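Local coordinates for putative diflavin flavoprotein A 3 (Synechocystis sp., PDB 6H0C) that probably carries electrons from NADH to oxygen, reducing it to water, this chain being its flavodiiron core of metallo-hydrolase-like and flavodoxin-like parts, at residues A[256-261]-A[283-288]. Sequence-based numbering, arbitrary orientation.
Sequences LNVALI and AGVAVT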
ATOM      1  N   LEU A 256      20.291   0.557 -12.796  1.00 36.60           N
ATOM      2  CA  LEU A 256      19.252   0.044 -13.665  1.00 30.60           C
ATOM      3  C   LEU A 256      17.882   0.194 -13.016  1.00 33.28           C
ATOM      4  O   LEU A 256      17.756   0.174 -11.788  1.00 28.18           O
ATOM      5  CB  LEU A 256      19.539  -1.413 -14.015  1.00 29.59           C
ATOM      6  CG  LEU A 256      20.774  -1.600 -14.911  1.00 36.50           C
ATOM      7  CD1 LEU A 256      21.077  -3.076 -15.136  1.00 35.15           C
ATOM      8  CD2 LEU A 256      20.616  -0.880 -16.264  1.00 32.95           C
ATOM      9  N   ASN A 257      16.862   0.362 -13.850  1.00 31.98           N
ATOM     10  CA  ASN A 257      15.501   0.539 -13.367  1.00 29.74           C
ATOM     11  C   ASN A 257      14.496  -0.237 -14.219  1.00 31.35           C
ATOM     12  O   ASN A 257      14.636  -0.323 -15.445  1.00 30.47           O
ATOM     13  CB  ASN A 257      15.136   2.024 -13.346  1.00 29.18           C
ATOM     14  CG  ASN A 257      13.668   2.262 -13.052  1.00 33.75           C
ATOM     15  OD1 ASN A 257      12.817   2.042 -13.913  1.00 36.40           O
ATOM     16  ND2 ASN A 257      13.362   2.728 -11.837  1.00 31.09           N
ATOM     17  N   VAL A 258      13.484  -0.801 -13.567  1.00 24.98           N
ATOM     18  CA  VAL A 258      12.423  -1.500 -14.279  1.00 26.67           C
ATOM     19  C   VAL A 258      11.101  -0.792 -14.059  1.00 26.21           C
ATOM     20  O   VAL A 258      10.742  -0.495 -12.922  1.00 25.28           O
ATOM     21  CB  VAL A 258      12.278  -2.969 -13.821  1.00 28.70           C
ATOM     22  CG1 VAL A 258      11.020  -3.599 -14.433  1.00 27.44           C
ATOM     23  CG2 VAL A 258      13.528  -3.771 -14.173  1.00 26.28           C
ATOM     24  N   ALA A 259      10.388  -0.517 -15.149  1.00 26.14           N
ATOM     25  CA  ALA A 259       9.024   0.007 -15.078  1.00 24.08           C
ATOM     26  C   ALA A 259       8.060  -1.167 -14.959  1.00 28.59           C
ATOM     27  O   ALA A 259       7.978  -2.009 -15.853  1.00 29.92           O
ATOM     28  CB  ALA A 259       8.704   0.849 -16.295  1.00 21.37           C
ATOM     29  N   LEU A 260       7.350  -1.235 -13.840  1.00 27.98           N
ATOM     30  CA  LEU A 260       6.465  -2.355 -13.564  1.00 22.97           C
ATOM     31  C   LEU A 260       5.045  -1.849 -13.575  1.00 26.67           C
ATOM     32  O   LEU A 260       4.584  -1.231 -12.614  1.00 26.70           O
ATOM     33  CB  LEU A 260       6.807  -3.001 -12.220  1.00 23.79           C
ATOM     34  CG  LEU A 260       5.839  -4.027 -11.627  1.00 30.58           C
ATOM     35  CD1 LEU A 260       5.696  -5.212 -12.544  1.00 31.48           C
ATOM     36  CD2 LEU A 260       6.337  -4.478 -10.256  1.00 34.73           C
ATOM     37  N   ILE A 261       4.364  -2.098 -14.684  1.00 24.78           N
ATOM     38  CA  ILE A 261       3.016  -1.600 -14.901  1.00 25.48           C
ATOM     39  C   ILE A 261       1.996  -2.687 -14.570  1.00 27.76           C
ATOM     40  O   ILE A 261       1.961  -3.719 -15.247  1.00 27.89           O
ATOM     41  CB  ILE A 261       2.842  -1.142 -16.367  1.00 23.47           C
ATOM     42  CG1 ILE A 261       3.858  -0.039 -16.686  1.00 24.07           C
ATOM     43  CG2 ILE A 261       1.408  -0.712 -16.626  1.00 27.17           C
ATOM     44  CD1 ILE A 261       4.021   0.263 -18.159  1.00 34.47           C
ATOM     45  N   ALA A 283      17.672  -7.753  -5.984  1.00 30.03           N
ATOM     46  CA  ALA A 283      18.792  -8.077  -6.850  1.00 29.71           C
ATOM     47  C   ALA A 283      19.540  -6.805  -7.234  1.00 31.90           C
ATOM     48  O   ALA A 283      20.371  -6.814  -8.135  1.00 33.80           O
ATOM     49  CB  ALA A 283      18.309  -8.831  -8.100  1.00 28.75           C
ATOM     50  N   GLY A 284      19.233  -5.704  -6.555  1.00 29.89           N
ATOM     51  CA  GLY A 284      19.972  -4.467  -6.763  1.00 31.74           C
ATOM     52  C   GLY A 284      19.551  -3.656  -7.977  1.00 31.93           C
ATOM     53  O   GLY A 284      20.294  -2.798  -8.451  1.00 29.70           O
ATOM     54  N   VAL A 285      18.352  -3.924  -8.483  1.00 33.29           N
ATOM     55  CA  VAL A 285      17.787  -3.142  -9.579  1.00 32.52           C
ATOM     56  C   VAL A 285      16.551  -2.404  -9.059  1.00 30.11           C
ATOM     57  O   VAL A 285      15.737  -2.987  -8.337  1.00 27.34           O
ATOM     58  CB  VAL A 285      17.431  -4.041 -10.787  1.00 26.76           C
ATOM     59  CG1 VAL A 285      16.644  -3.271 -11.846  1.00 23.15           C
ATOM     60  CG2 VAL A 285      18.704  -4.639 -11.381  1.00 27.31           C
ATOM     61  N   ALA A 286      16.434  -1.121  -9.402  1.00 24.46           N
ATOM     62  CA  ALA A 286      15.316  -0.290  -8.952  1.00 24.26           C
ATOM     63  C   ALA A 286      14.020  -0.651  -9.678  1.00 28.73           C
ATOM     64  O   ALA A 286      14.046  -1.094 -10.833  1.00 27.61           O
ATOM     65  CB  ALA A 286      15.635   1.196  -9.159  1.00 24.78           C
ATOM     66  N   VAL A 287      12.892  -0.454  -8.999  1.00 24.36           N
ATOM     67  CA  VAL A 287      11.581  -0.639  -9.611  1.00 22.47           C
ATOM     68  C   VAL A 287      10.732   0.613  -9.446  1.00 25.12           C
ATOM     69  O   VAL A 287      10.627   1.163  -8.351  1.00 26.88           O
ATOM     70  CB  VAL A 287      10.809  -1.834  -9.006  1.00 24.08           C
ATOM     71  CG1 VAL A 287       9.385  -1.897  -9.574  1.00 21.73           C
ATOM     72  CG2 VAL A 287      11.554  -3.146  -9.253  1.00 24.95           C
ATOM     73  N   THR A 288      10.151   1.061 -10.554  1.00 24.41           N
ATOM     74  CA  THR A 288       9.150   2.111 -10.553  1.00 22.76           C
ATOM     75  C   THR A 288       7.814   1.452 -10.850  1.00 24.24           C
ATOM     76  O   THR A 288       7.489   1.142 -11.995  1.00 22.52           O
ATOM     77  CB  THR A 288       9.450   3.205 -11.592  1.00 27.11           C
ATOM     78  OG1 THR A 288      10.629   3.919 -11.205  1.00 28.98           O
ATOM     79  CG2 THR A 288       8.287   4.181 -11.698  1.00 24.05           C
TER
HETATM   80  O   HOH W   1      21.131  -1.204 -10.837  1.00 37.98           O
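Val-258 bonds through both its N and its O to the neighbouring parallel strand of the flavodoxin-like domain, the two strands being joined by helix 268-281 as a beta-alpha-beta unit. Val-258 N reaches Ala-286 O at 2.8 Å, Thr-288 N donates to Val-258 O at 2.9 Å, and Ala-286 N to Leu-256 O and Leu-260 N to Thr-288 O extend the ladder at both ends. The face without Asn-257, Ala-286 and Thr-288 is apolar: Val-258 CG2 meets Val-285 CG1 at 3.9 Å, and Val-287 CG1 packs on Leu-260 CB at 3.9 Å. Ile-280 of the connecting helix touches Val-285 and Val-287, while Phe-395 and Leu-399 of helix 382-404 rest on Val-258. Strand 286-291 is the outermost of this five-stranded sheet; strand 309-313 flanks 257-262 on its other side. Where the pairing begins, a water accepts from Leu-256 N and donates to Gly-284 O. On the polar face, chi1 of 171° sets Asn-257 CG opposite the backbone N, and the amide reaches across to Thr-288, ND2 passing 3.8 Å from Ala-286 CB. Lys-306 NZ is a second partner of Thr-288 OG1, to which Asn-257 ND2 donates at 3.0 Å, close to the amide plane.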